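Local coordinates for protein putative polyketide cyclase (Silicibacter sp. TM1040, PDB 3F8H) that is of unknown function but, as a SnoaL-like putative polyketide cyclase, probably binds a small molecule in the pocket of its alpha+beta fold, at residues A[76-81]-A[96-101]; A[41-46]-A[130-135]; A[107-112]-A[142-147]; A[122-127]-A[136-141]; A[100-105]-A[113-118]. All coordinates share one frame; numbering follows the deposited sequence.

Contacts 1, 4 and 5 pair neighbouring strands of one mixed sheet; contact 2 adds the short strand 43-44 alongside its strand 131-139, and contact 3 packs a loop on the C-terminal helix. Contact 4 is buried, its centre about 7 Å from that of the chain; contacts 3 and 5 are peripheral, their centres at about 18 and 17 Å. Contacts 1 and 5 share G100 and T101 on strand 91-102, pair it with 74-85 and 115-128, and meet where E76 bonds to the Y117 hydroxyl; contact 2 lies on the opposite side of the chain centre. Chemistry follows place: hydroxyls and rings in contact 4, a polar face in contact 1, amides in contact 5, apolar packing in contact 3.

Contact 1: A[76-81]-A[96-101]; sequences EELTDM and YTVNGT
Strands 76-79 and 96-101 run antiparallel, their axes 4.6 Å apart at an angle of 159°, with E77-N99 and T79-T97 as hydrogen-bonded pairs and E76-G100 and L78-V98 as non-hydrogen-bonded ones. On the face carrying T79, T97 and N99 the side chains are polar. The N99 amide lies across the strands and gives both its N-H groups: ND2 reaches E77 O at 3.0 Å and T79 OG1 at 3.0 Å, two bonds close to the amide plane that fix the amide's rotation. E77 O accepts twice, from the N99 backbone N nearly in line with its C=O and from ND2 well above the carbonyl plane. Where the chain turns at D80, T97 OG1 donates to the anti lone pair of D80 OD2, 2.8 Å away. The other face is largely apolar. L78 CD2 lies 3.8 Å from V98 CG2 and also touches the Y96 ring, while the extended E76 side chain brings CD to 3.6 Å from V98 CG1. Selenomethionine M81, bent at chi2 (76°) and chi3, packs CE on Y96 CB at 3.6 Å; its SE, 4.9 Å from the Y96 ring centroid, makes an oblique Met-aromatic contact. This face packs under helix 23-33, F28 and F31 meeting L78, while strand 115-128 borders strand 96-101 on its other side and supplies S123 and Y117 as partners for Y96 OH and E76 OE2.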
# COMPACT_ATOMS: atom_id res chain seq x y z
N GLU A 76 -7.04 16.03 -8.23
CA GLU A 76 -5.98 15.08 -8.52
C GLU A 76 -6.23 14.26 -9.75
O GLU A 76 -7.36 13.98 -10.13
CB GLU A 76 -5.86 14.06 -7.37
CG GLU A 76 -5.76 14.64 -6.01
CD GLU A 76 -5.53 13.60 -4.93
OE1 GLU A 76 -6.02 12.45 -5.04
OE2 GLU A 76 -4.86 13.97 -3.93
N GLU A 77 -5.12 13.88 -10.37
CA GLU A 77 -5.14 12.93 -11.47
C GLU A 77 -4.15 11.80 -11.17
O GLU A 77 -3.06 11.99 -10.62
CB GLU A 77 -4.85 13.61 -12.81
CG GLU A 77 -5.98 14.56 -13.25
CD GLU A 77 -7.29 13.82 -13.55
OE1 GLU A 77 -7.21 12.70 -14.10
OE2 GLU A 77 -8.39 14.36 -13.29
N LEU A 78 -4.54 10.60 -11.54
CA LEU A 78 -3.74 9.43 -11.29
C LEU A 78 -3.11 8.95 -12.58
O LEU A 78 -3.78 8.84 -13.62
CB LEU A 78 -4.60 8.34 -10.70
CG LEU A 78 -5.56 8.70 -9.56
CD1 LEU A 78 -6.41 7.45 -9.17
CD2 LEU A 78 -4.85 9.26 -8.37
N THR A 79 -1.80 8.71 -12.52
CA THR A 79 -1.03 8.26 -13.67
C THR A 79 -0.17 7.07 -13.29
O THR A 79 -0.13 6.69 -12.13
CB THR A 79 -0.13 9.38 -14.19
OG1 THR A 79 0.71 9.87 -13.11
CG2 THR A 79 -0.97 10.53 -14.76
N ASP A 80 0.45 6.45 -14.30
CA ASP A 80 1.35 5.30 -14.10
C ASP A 80 0.67 4.17 -13.34
O ASP A 80 1.25 3.54 -12.50
CB ASP A 80 2.54 5.71 -13.25
CG ASP A 80 3.29 6.88 -13.84
OD1 ASP A 80 3.53 6.89 -15.08
OD2 ASP A 80 3.63 7.79 -13.04
N MSE A 81 -0.57 3.93 -13.69
CA MSE A 81 -1.40 2.96 -12.99
C MSE A 81 -1.00 1.52 -13.33
O MSE A 81 -0.91 1.18 -14.48
CB MSE A 81 -2.87 3.28 -13.38
CG MSE A 81 -3.93 2.28 -13.05
SE MSE A 81 -4.31 2.38 -11.18
CE MSE A 81 -4.73 4.36 -11.03
N TYR A 96 0.12 3.50 -8.20
CA TYR A 96 -0.00 4.62 -9.13
C TYR A 96 0.62 5.88 -8.54
O TYR A 96 1.04 5.92 -7.38
CB TYR A 96 -1.48 4.85 -9.48
CG TYR A 96 -2.38 4.87 -8.26
CD1 TYR A 96 -2.90 3.71 -7.77
CD2 TYR A 96 -2.67 6.05 -7.57
CE1 TYR A 96 -3.69 3.69 -6.61
CE2 TYR A 96 -3.44 6.05 -6.43
CZ TYR A 96 -3.95 4.86 -5.95
OH TYR A 96 -4.73 4.83 -4.81
N THR A 97 0.63 6.89 -9.39
CA THR A 97 1.14 8.23 -9.09
C THR A 97 0.01 9.25 -8.99
O THR A 97 -0.82 9.37 -9.88
CB THR A 97 2.16 8.72 -10.14
OG1 THR A 97 3.23 7.77 -10.22
CG2 THR A 97 2.74 10.14 -9.76
N VAL A 98 -0.04 9.90 -7.85
CA VAL A 98 -1.00 10.96 -7.59
C VAL A 98 -0.37 12.32 -7.85
O VAL A 98 0.66 12.66 -7.28
CB VAL A 98 -1.46 10.96 -6.12
CG1 VAL A 98 -2.43 12.11 -5.90
CG2 VAL A 98 -2.09 9.56 -5.74
N ASN A 99 -1.02 13.05 -8.76
CA ASN A 99 -0.65 14.41 -9.11
C ASN A 99 -1.82 15.32 -8.75
O ASN A 99 -2.91 15.12 -9.25
CB ASN A 99 -0.46 14.53 -10.61
CG ASN A 99 0.40 13.44 -11.18
OD1 ASN A 99 1.61 13.64 -11.32
ND2 ASN A 99 -0.22 12.24 -11.49
N GLY A 100 -1.58 16.29 -7.88
CA GLY A 100 -2.65 17.22 -7.47
C GLY A 100 -2.31 18.63 -7.07
O GLY A 100 -1.18 19.05 -7.06
N THR A 101 -3.38 19.31 -6.72
CA THR A 101 -3.41 20.68 -6.20
C THR A 101 -4.28 20.68 -4.96
O THR A 101 -5.39 20.14 -4.95
CB THR A 101 -4.00 21.62 -7.23
OG1 THR A 101 -3.27 21.45 -8.45
CG2 THR A 101 -3.92 23.14 -6.79

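Contact 2: A[41-46]-A[130-135]; sequences ACLSED and GLITRV
With CG anti to its carbonyl carbon (chi1 -45°), L43 sends CD2 across I132, 3.7 Å from I132 CB; I132 CD1 lies against the same methyl and near C42 CB. S44 instead holds OG between its backbone N and carbonyl carbon, where it lies 3.5 Å from T133 CG2 and donates to D46 OD1, itself salt-bridged to R128. L131 CD2 rests against the carbonyl oxygens of A41 and C42. Two nearly straight backbone bonds grip I132 from both ends: I132 N to C42 O at 2.8 Å and S44 N to I132 O at 2.9 Å. Farther along, one water donates to both D46 O and T133 O, bridging the two segments. L43 and I132 form a short parallel bridge between the chain leaving helix 36-40 and strand 131-139. In that strand T133 and R134 both face D126, the signature of a classic beta bulge.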
# COMPACT_ATOMS: atom_id res chain seq x y z
N ALA A 41 -20.78 3.27 -8.55
CA ALA A 41 -21.33 2.15 -9.31
C ALA A 41 -20.42 0.88 -9.24
O ALA A 41 -20.85 -0.25 -9.49
CB ALA A 41 -21.59 2.58 -10.80
N CYS A 42 -19.17 1.11 -8.90
CA CYS A 42 -18.18 0.03 -8.78
C CYS A 42 -18.18 -0.64 -7.42
O CYS A 42 -17.51 -1.66 -7.19
CB CYS A 42 -16.78 0.60 -8.98
SG CYS A 42 -16.44 1.07 -10.66
N LEU A 43 -18.94 -0.05 -6.51
CA LEU A 43 -18.98 -0.52 -5.13
C LEU A 43 -20.21 -1.28 -4.72
O LEU A 43 -21.32 -1.02 -5.18
CB LEU A 43 -18.89 0.68 -4.18
CG LEU A 43 -17.85 1.75 -4.50
CD1 LEU A 43 -17.98 2.83 -3.48
CD2 LEU A 43 -16.37 1.22 -4.55
N SER A 44 -20.01 -2.20 -3.78
CA SER A 44 -21.13 -2.92 -3.15
C SER A 44 -21.82 -2.02 -2.12
O SER A 44 -21.24 -1.05 -1.62
CB SER A 44 -20.67 -4.21 -2.45
OG SER A 44 -19.88 -3.90 -1.32
N GLU A 45 -23.07 -2.36 -1.83
CA GLU A 45 -23.89 -1.61 -0.88
C GLU A 45 -23.26 -1.66 0.49
O GLU A 45 -23.43 -0.77 1.32
CB GLU A 45 -25.31 -2.17 -0.83
CG GLU A 45 -26.13 -1.90 -2.09
CD GLU A 45 -26.58 -0.46 -2.16
OE1 GLU A 45 -26.16 0.33 -1.29
OE2 GLU A 45 -27.39 -0.12 -3.06
N ASP A 46 -22.49 -2.70 0.72
CA ASP A 46 -21.84 -2.90 2.05
C ASP A 46 -20.33 -2.57 2.05
O ASP A 46 -19.55 -2.94 2.93
CB ASP A 46 -22.10 -4.28 2.55
CG ASP A 46 -21.54 -5.36 1.66
OD1 ASP A 46 -21.19 -5.07 0.49
OD2 ASP A 46 -21.46 -6.50 2.14
N GLY A 130 -18.13 -9.03 -8.50
CA GLY A 130 -17.64 -7.96 -9.41
C GLY A 130 -17.63 -6.53 -8.87
O GLY A 130 -17.30 -5.56 -9.57
N LEU A 131 -18.01 -6.42 -7.63
CA LEU A 131 -18.08 -5.16 -6.96
C LEU A 131 -17.08 -5.05 -5.81
O LEU A 131 -16.79 -5.98 -5.10
CB LEU A 131 -19.50 -4.94 -6.44
CG LEU A 131 -20.54 -4.88 -7.58
CD1 LEU A 131 -21.93 -4.76 -7.03
CD2 LEU A 131 -20.21 -3.71 -8.52
N ILE A 132 -16.57 -3.85 -5.64
CA ILE A 132 -15.62 -3.57 -4.57
C ILE A 132 -16.31 -3.58 -3.22
O ILE A 132 -17.24 -2.82 -2.99
CB ILE A 132 -14.94 -2.21 -4.77
CG1 ILE A 132 -14.09 -2.24 -6.05
CG2 ILE A 132 -14.08 -1.86 -3.51
CD1 ILE A 132 -13.67 -0.82 -6.55
N THR A 133 -15.86 -4.46 -2.34
CA THR A 133 -16.46 -4.59 -1.01
C THR A 133 -15.57 -4.01 0.10
O THR A 133 -15.97 -3.89 1.27
CB THR A 133 -16.74 -6.07 -0.65
OG1 THR A 133 -15.51 -6.79 -0.64
CG2 THR A 133 -17.77 -6.71 -1.66
N ARG A 134 -14.35 -3.73 -0.30
CA ARG A 134 -13.37 -3.07 0.56
C ARG A 134 -12.33 -2.33 -0.23
O ARG A 134 -11.84 -2.80 -1.25
CB ARG A 134 -12.60 -4.06 1.43
CG ARG A 134 -11.44 -3.30 2.06
CD ARG A 134 -10.55 -4.10 2.87
NE ARG A 134 -9.80 -5.14 2.16
CZ ARG A 134 -8.50 -5.11 1.87
NH1 ARG A 134 -7.73 -4.07 2.17
NH2 ARG A 134 -7.98 -6.16 1.28
N VAL A 135 -11.98 -1.18 0.33
CA VAL A 135 -11.01 -0.24 -0.22
C VAL A 135 -10.10 0.29 0.87
O VAL A 135 -10.59 0.84 1.85
CB VAL A 135 -11.71 1.03 -0.80
CG1 VAL A 135 -10.68 2.11 -1.12
CG2 VAL A 135 -12.54 0.72 -2.01
O HOH W 1 -17.82 -5.13 2.99

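Contact 3: A[107-112]-A[142-147]; sequences EGLPEA and SDWIKQ
This is a small, wholly apolar packing contact at one end of the fold, where the loop between strands 91-102 and 115-128 leans on the C-terminal helix 141-149. Four residues carry it: L109 and P110 from the loop, W144 and I145 from the helix. The centre is W144 CZ3, on the six-membered ring of the indole. L109 crosses the indole at about a right angle and brings both methyls to this corner from one side of the indole plane, CD1 and CD2 each 3.9 Å from CZ3; CD2 lies at the ring edge, near its plane. P110 slides past the indole in the opposite direction and approaches obliquely from the other side of the plane, its CD 4.0 Å from the same CZ3. W144 reaches this far from the helix because CG is anti to its backbone N (chi1 -178°), which carries the ring out toward the loop. One residue on, I145 adds a second point of touch: its CG2 meets P110 CG at 4.1 Å, and its CD1 lies 4.2 Å from L109 CD2. Loop and helix are therefore joined by van der Waals contact. Around them, the W144 ring meets Y102 and Y117 edge-to-face and touches Y74 and L119, so that the helix is laid against strands 74-85, 91-102 and 115-128, while P110 O receives the hydroxyl of Y102.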
# COMPACT_ATOMS: atom_id res chain seq x y z
N GLU A 107 -9.20 19.32 7.45
CA GLU A 107 -9.06 19.36 8.91
C GLU A 107 -7.89 18.57 9.46
O GLU A 107 -7.84 17.35 9.37
CB GLU A 107 -10.35 18.85 9.59
N GLY A 108 -6.96 19.29 10.05
CA GLY A 108 -5.81 18.66 10.69
C GLY A 108 -4.60 18.58 9.81
O GLY A 108 -3.53 18.21 10.24
N LEU A 109 -4.79 18.93 8.55
CA LEU A 109 -3.70 18.95 7.58
C LEU A 109 -3.25 20.40 7.38
O LEU A 109 -3.90 21.31 7.87
CB LEU A 109 -4.12 18.28 6.30
CG LEU A 109 -4.12 16.77 6.53
CD1 LEU A 109 -4.67 16.00 5.33
CD2 LEU A 109 -2.67 16.35 6.86
N PRO A 110 -2.11 20.63 6.71
CA PRO A 110 -1.75 22.04 6.60
C PRO A 110 -2.71 22.89 5.79
O PRO A 110 -3.61 22.39 5.11
CB PRO A 110 -0.40 22.03 5.91
CG PRO A 110 0.14 20.65 6.11
CD PRO A 110 -1.03 19.74 6.27
N GLU A 111 -2.45 24.18 5.85
CA GLU A 111 -3.30 25.15 5.16
C GLU A 111 -3.17 24.99 3.66
O GLU A 111 -2.09 24.88 3.11
CB GLU A 111 -2.95 26.57 5.57
CG GLU A 111 -3.82 27.65 4.89
CD GLU A 111 -3.35 29.07 5.22
OE1 GLU A 111 -2.63 29.24 6.22
OE2 GLU A 111 -3.70 30.01 4.47
N ALA A 112 -4.33 24.97 3.00
CA ALA A 112 -4.38 24.89 1.52
C ALA A 112 -4.01 26.26 0.96
O ALA A 112 -4.51 27.28 1.40
CB ALA A 112 -5.75 24.47 1.02
N SER A 142 3.84 11.78 5.57
CA SER A 142 4.89 12.65 5.99
C SER A 142 5.45 13.41 4.80
O SER A 142 5.71 14.58 4.88
CB SER A 142 6.02 11.86 6.64
OG SER A 142 5.56 11.31 7.84
N ASP A 143 5.62 12.69 3.70
CA ASP A 143 6.16 13.26 2.47
C ASP A 143 5.20 14.26 1.88
O ASP A 143 5.59 15.36 1.45
CB ASP A 143 6.45 12.20 1.41
CG ASP A 143 6.98 12.81 0.12
OD1 ASP A 143 8.00 13.50 0.21
OD2 ASP A 143 6.40 12.59 -0.97
N TRP A 144 3.93 13.89 1.90
CA TRP A 144 2.91 14.80 1.39
C TRP A 144 2.92 16.12 2.16
O TRP A 144 2.87 17.19 1.56
CB TRP A 144 1.50 14.19 1.40
CG TRP A 144 0.48 15.15 0.81
CD1 TRP A 144 0.23 15.38 -0.52
CD2 TRP A 144 -0.39 16.02 1.54
NE1 TRP A 144 -0.74 16.36 -0.66
CE2 TRP A 144 -1.15 16.75 0.59
CE3 TRP A 144 -0.61 16.26 2.90
CZ2 TRP A 144 -2.09 17.69 0.96
CZ3 TRP A 144 -1.56 17.18 3.26
CH2 TRP A 144 -2.28 17.89 2.29
N ILE A 145 3.00 16.02 3.47
CA ILE A 145 2.97 17.18 4.35
C ILE A 145 4.16 18.07 4.09
O ILE A 145 4.07 19.32 4.14
CB ILE A 145 2.94 16.79 5.85
CG1 ILE A 145 1.56 16.20 6.19
CG2 ILE A 145 3.23 18.01 6.72
CD1 ILE A 145 1.43 15.77 7.62
N LYS A 146 5.26 17.41 3.77
CA LYS A 146 6.50 18.12 3.49
C LYS A 146 6.31 18.92 2.20
O LYS A 146 6.60 20.11 2.14
CB LYS A 146 7.67 17.13 3.37
CG LYS A 146 8.98 17.78 2.98
N GLN A 147 5.74 18.27 1.20
CA GLN A 147 5.53 18.90 -0.10
C GLN A 147 4.65 20.15 -0.03
O GLN A 147 4.96 21.15 -0.64
CB GLN A 147 4.93 17.92 -1.12
CG GLN A 147 5.87 16.83 -1.61
CD GLN A 147 5.28 16.00 -2.72
OE1 GLN A 147 4.79 16.54 -3.69
NE2 GLN A 147 5.37 14.66 -2.61

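Contact 4: A[122-127]-A[136-141]; sequences GSFFDL and TTYYNL. With ACT (acetate ion), chain G.
The rings of F124 and Y138 meet edge against edge on one face of the hairpin: Y138 CD2 lies in the plane of the F124 ring at its rim, and F124 CD2 in turn lies at the edge of the Y138 ring, 3.8 Å from Y138 CE2. The two side chains cross at about a right angle. An acetate ion, probably from the crystallisation liquor, places its atom O at another part of the Y138 edge and its methyl over one face of the Y139 ring, offset toward the rim; Y139 N gives the acetate a weak hydrogen bond of 3.3 Å. On the opposite face of the sheet from F124 and Y138, S123 OG and T137 OG1 form a hydrogen bond of 2.7 Å. Both hydroxyls sit anti to their own carbonyl carbons (chi1 -62° and -66°), which brings them together over the non-hydrogen-bonded pair. S123 OG is also bonded to Y96 OH. The backbones pair antiparallel, with Y138 N to G122 O at 2.6 Å and F124 N to T136 O at 2.9 Å among four bonds. Strand 91-102 continues the sheet beside strand 122-127, and helix 23-33 lies over the side of S123 and F125. The face of F124 and Y138 turns to the second subunit, where F124 meets its counterpart F124 of that subunit and Y138 packs on Y139 of that subunit.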
# COMPACT_ATOMS: atom_id res chain seq x y z
N GLY A 122 -0.69 3.59 -3.14
CA GLY A 122 -1.16 2.22 -3.35
C GLY A 122 -2.48 1.91 -2.68
O GLY A 122 -2.77 2.36 -1.54
N SER A 123 -3.28 1.11 -3.38
CA SER A 123 -4.58 0.67 -2.88
C SER A 123 -4.78 -0.84 -2.96
O SER A 123 -4.28 -1.51 -3.86
CB SER A 123 -5.72 1.35 -3.65
OG SER A 123 -5.74 2.77 -3.53
N PHE A 124 -5.49 -1.34 -1.97
CA PHE A 124 -5.87 -2.74 -1.90
C PHE A 124 -7.38 -2.86 -1.79
O PHE A 124 -8.04 -2.04 -1.14
CB PHE A 124 -5.19 -3.43 -0.75
CG PHE A 124 -3.69 -3.45 -0.87
CD1 PHE A 124 -3.06 -4.45 -1.62
CD2 PHE A 124 -2.92 -2.44 -0.32
CE1 PHE A 124 -1.65 -4.45 -1.74
CE2 PHE A 124 -1.51 -2.45 -0.45
CZ PHE A 124 -0.89 -3.42 -1.16
N PHE A 125 -7.89 -3.88 -2.45
CA PHE A 125 -9.33 -4.11 -2.57
C PHE A 125 -9.74 -5.54 -2.37
O PHE A 125 -8.99 -6.49 -2.68
CB PHE A 125 -9.84 -3.75 -3.99
CG PHE A 125 -9.47 -2.38 -4.48
CD1 PHE A 125 -8.26 -2.15 -5.10
CD2 PHE A 125 -10.36 -1.33 -4.33
CE1 PHE A 125 -7.92 -0.89 -5.58
CE2 PHE A 125 -10.03 -0.07 -4.77
CZ PHE A 125 -8.81 0.16 -5.40
N ASP A 126 -10.95 -5.67 -1.85
CA ASP A 126 -11.66 -6.94 -1.86
C ASP A 126 -12.84 -6.72 -2.84
O ASP A 126 -13.37 -5.63 -2.96
CB ASP A 126 -12.28 -7.35 -0.55
CG ASP A 126 -11.29 -7.58 0.58
OD1 ASP A 126 -10.10 -7.82 0.37
OD2 ASP A 126 -11.75 -7.52 1.76
N LEU A 127 -13.23 -7.77 -3.52
CA LEU A 127 -14.38 -7.74 -4.44
C LEU A 127 -15.23 -8.97 -4.29
O LEU A 127 -14.73 -10.04 -4.00
CB LEU A 127 -13.91 -7.66 -5.90
CG LEU A 127 -13.02 -6.47 -6.33
CD1 LEU A 127 -11.53 -6.90 -6.32
CD2 LEU A 127 -13.44 -6.02 -7.71
N THR A 136 -8.80 0.10 0.70
CA THR A 136 -7.77 0.67 1.60
C THR A 136 -6.72 1.33 0.73
O THR A 136 -6.31 0.79 -0.26
CB THR A 136 -7.04 -0.33 2.53
OG1 THR A 136 -7.97 -1.27 3.11
CG2 THR A 136 -6.39 0.45 3.65
N THR A 137 -6.30 2.53 1.12
CA THR A 137 -5.31 3.31 0.35
C THR A 137 -4.21 3.78 1.25
O THR A 137 -4.43 4.19 2.39
CB THR A 137 -6.01 4.44 -0.39
OG1 THR A 137 -6.88 3.86 -1.39
CG2 THR A 137 -4.98 5.35 -1.09
N TYR A 138 -3.00 3.62 0.76
CA TYR A 138 -1.82 4.04 1.51
C TYR A 138 -0.97 4.99 0.70
O TYR A 138 -0.91 4.95 -0.55
CB TYR A 138 -0.94 2.84 1.84
CG TYR A 138 -1.54 1.75 2.68
CD1 TYR A 138 -1.65 1.87 4.05
CD2 TYR A 138 -1.87 0.54 2.11
CE1 TYR A 138 -2.16 0.85 4.81
CE2 TYR A 138 -2.38 -0.48 2.85
CZ TYR A 138 -2.54 -0.33 4.20
OH TYR A 138 -3.02 -1.38 4.92
N TYR A 139 -0.28 5.83 1.43
CA TYR A 139 0.69 6.76 0.83
C TYR A 139 1.54 7.36 1.93
O TYR A 139 1.22 7.23 3.14
CB TYR A 139 -0.04 7.85 0.03
CG TYR A 139 -0.97 8.60 0.92
CD1 TYR A 139 -0.51 9.72 1.60
CD2 TYR A 139 -2.26 8.19 1.13
CE1 TYR A 139 -1.32 10.41 2.46
CE2 TYR A 139 -3.09 8.87 2.00
CZ TYR A 139 -2.60 9.98 2.66
OH TYR A 139 -3.40 10.68 3.51
N ASN A 140 2.65 7.95 1.52
CA ASN A 140 3.58 8.60 2.48
C ASN A 140 3.05 9.97 2.90
O ASN A 140 3.28 10.99 2.25
CB ASN A 140 5.00 8.67 1.93
CG ASN A 140 6.04 9.00 3.00
OD1 ASN A 140 5.75 9.71 3.96
ND2 ASN A 140 7.28 8.50 2.82
N LEU A 141 2.36 9.97 4.04
CA LEU A 141 1.74 11.21 4.56
C LEU A 141 2.77 12.26 4.97
O LEU A 141 2.61 13.46 4.74
CB LEU A 141 0.81 10.89 5.72
CG LEU A 141 0.12 12.07 6.39
CD1 LEU A 141 -0.72 12.78 5.38
CD2 LEU A 141 -0.69 11.59 7.57
C ACT G . -1.77 6.16 5.02
O ACT G . -0.91 5.31 4.65
OXT ACT G . -3.01 5.88 4.79
CH3 ACT G . -1.37 7.45 5.69

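Contact 5: A[100-105]-A[113-118]; sequences GTYLAT and RQQSYK
G100 and Y117 satisfy each other's backbone: G100 N gives a nearly straight bond to Y117 O at 2.9 Å, and Y117 N returns one to G100 O. Y102 N donates to Q115 O at 2.8 Å. Beyond the strand pairing the amides take over. Q114, bent at chi2 (-56°), folds NE2 back onto L103 O at 2.9 Å, while its backbone N makes a weak, bent bond to Y102 O. Q115 OE1 takes R113 N at 2.6 Å, from above its carbonyl plane, and lies alongside the Y102 ring, with NE2 held by E111 O and V148 O. These bonds fasten the ends of neighbouring antiparallel strands 91-102 and 115-128, where both run out into their connecting loop. The Y117 ring covers G100, whose CA stands over its face 3.8 Å from the ring centroid, a CH-pi contact made close by the lack of a side chain there. The phenol groups look elsewhere: Y117 OH to E76 OE2, Y102 OH to P110 O and D106 N.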
# COMPACT_ATOMS: atom_id res chain seq x y z
N GLY A 100 -1.58 16.29 -7.88
CA GLY A 100 -2.65 17.22 -7.47
C GLY A 100 -2.31 18.63 -7.07
O GLY A 100 -1.18 19.05 -7.06
N THR A 101 -3.38 19.31 -6.72
CA THR A 101 -3.41 20.68 -6.20
C THR A 101 -4.28 20.68 -4.96
O THR A 101 -5.39 20.14 -4.95
CB THR A 101 -4.00 21.62 -7.23
OG1 THR A 101 -3.27 21.45 -8.45
CG2 THR A 101 -3.92 23.14 -6.79
N TYR A 102 -3.76 21.29 -3.91
CA TYR A 102 -4.45 21.39 -2.60
C TYR A 102 -5.27 22.67 -2.62
O TYR A 102 -4.75 23.80 -2.52
CB TYR A 102 -3.43 21.29 -1.49
CG TYR A 102 -3.93 21.19 -0.08
CD1 TYR A 102 -5.17 20.66 0.22
CD2 TYR A 102 -3.11 21.54 0.97
CE1 TYR A 102 -5.59 20.53 1.55
CE2 TYR A 102 -3.51 21.44 2.27
CZ TYR A 102 -4.74 20.93 2.57
OH TYR A 102 -5.09 20.83 3.91
N LEU A 103 -6.57 22.45 -2.81
CA LEU A 103 -7.57 23.51 -3.04
C LEU A 103 -8.14 24.14 -1.80
O LEU A 103 -8.31 25.35 -1.73
CB LEU A 103 -8.75 22.96 -3.84
CG LEU A 103 -8.47 22.25 -5.17
CD1 LEU A 103 -9.78 21.66 -5.70
CD2 LEU A 103 -7.83 23.22 -6.16
N ALA A 104 -8.46 23.31 -0.83
CA ALA A 104 -9.04 23.79 0.42
C ALA A 104 -8.60 22.95 1.58
O ALA A 104 -8.42 21.76 1.46
CB ALA A 104 -10.60 23.88 0.32
N THR A 105 -8.44 23.58 2.72
CA THR A 105 -7.89 22.90 3.90
C THR A 105 -8.69 21.73 4.41
O THR A 105 -9.91 21.78 4.57
CB THR A 105 -7.65 23.90 5.04
OG1 THR A 105 -6.83 24.96 4.55
CG2 THR A 105 -6.97 23.24 6.24
N ARG A 113 -3.13 26.24 -0.03
CA ARG A 113 -2.67 27.46 -0.70
C ARG A 113 -2.46 27.19 -2.18
O ARG A 113 -1.66 27.84 -2.83
CB ARG A 113 -1.36 27.97 -0.07
CG ARG A 113 -1.46 28.29 1.42
CD ARG A 113 -0.12 28.72 2.02
NE ARG A 113 0.81 27.59 2.20
CZ ARG A 113 1.81 27.30 1.36
NH1 ARG A 113 2.03 28.07 0.30
NH2 ARG A 113 2.60 26.25 1.60
N GLN A 114 -3.19 26.21 -2.68
CA GLN A 114 -3.16 25.79 -4.08
C GLN A 114 -1.80 25.19 -4.41
O GLN A 114 -1.31 25.32 -5.52
CB GLN A 114 -3.49 26.92 -5.03
CG GLN A 114 -4.69 27.73 -4.58
CD GLN A 114 -5.91 26.90 -4.39
OE1 GLN A 114 -6.29 26.11 -5.26
NE2 GLN A 114 -6.57 27.06 -3.23
N GLN A 115 -1.20 24.57 -3.41
CA GLN A 115 0.09 23.87 -3.56
C GLN A 115 -0.08 22.65 -4.46
O GLN A 115 -1.05 21.90 -4.32
CB GLN A 115 0.66 23.29 -2.24
CG GLN A 115 0.81 24.14 -1.04
CD GLN A 115 -0.44 24.19 -0.21
OE1 GLN A 115 -1.55 24.30 -0.74
NE2 GLN A 115 -0.27 24.12 1.10
N SER A 116 0.91 22.43 -5.32
CA SER A 116 0.94 21.22 -6.14
C SER A 116 1.73 20.12 -5.42
O SER A 116 2.60 20.36 -4.56
CB SER A 116 1.50 21.53 -7.54
OG SER A 116 2.89 21.61 -7.50
N TYR A 117 1.38 18.89 -5.72
CA TYR A 117 2.07 17.77 -5.14
C TYR A 117 2.07 16.57 -6.10
O TYR A 117 1.22 16.44 -7.00
CB TYR A 117 1.46 17.37 -3.78
CG TYR A 117 -0.06 17.10 -3.83
CD1 TYR A 117 -0.95 18.13 -3.57
CD2 TYR A 117 -0.58 15.86 -4.17
CE1 TYR A 117 -2.34 17.92 -3.61
CE2 TYR A 117 -1.99 15.64 -4.23
CZ TYR A 117 -2.85 16.69 -3.96
OH TYR A 117 -4.22 16.56 -4.00
N LYS A 118 3.03 15.71 -5.88
CA LYS A 118 3.15 14.50 -6.67
C LYS A 118 3.67 13.40 -5.78
O LYS A 118 4.70 13.54 -5.14
CB LYS A 118 4.08 14.67 -7.87
CG LYS A 118 4.13 13.44 -8.78
CD LYS A 118 5.29 13.45 -9.78
CE LYS A 118 5.07 14.40 -10.95
NZ LYS A 118 6.14 14.36 -12.00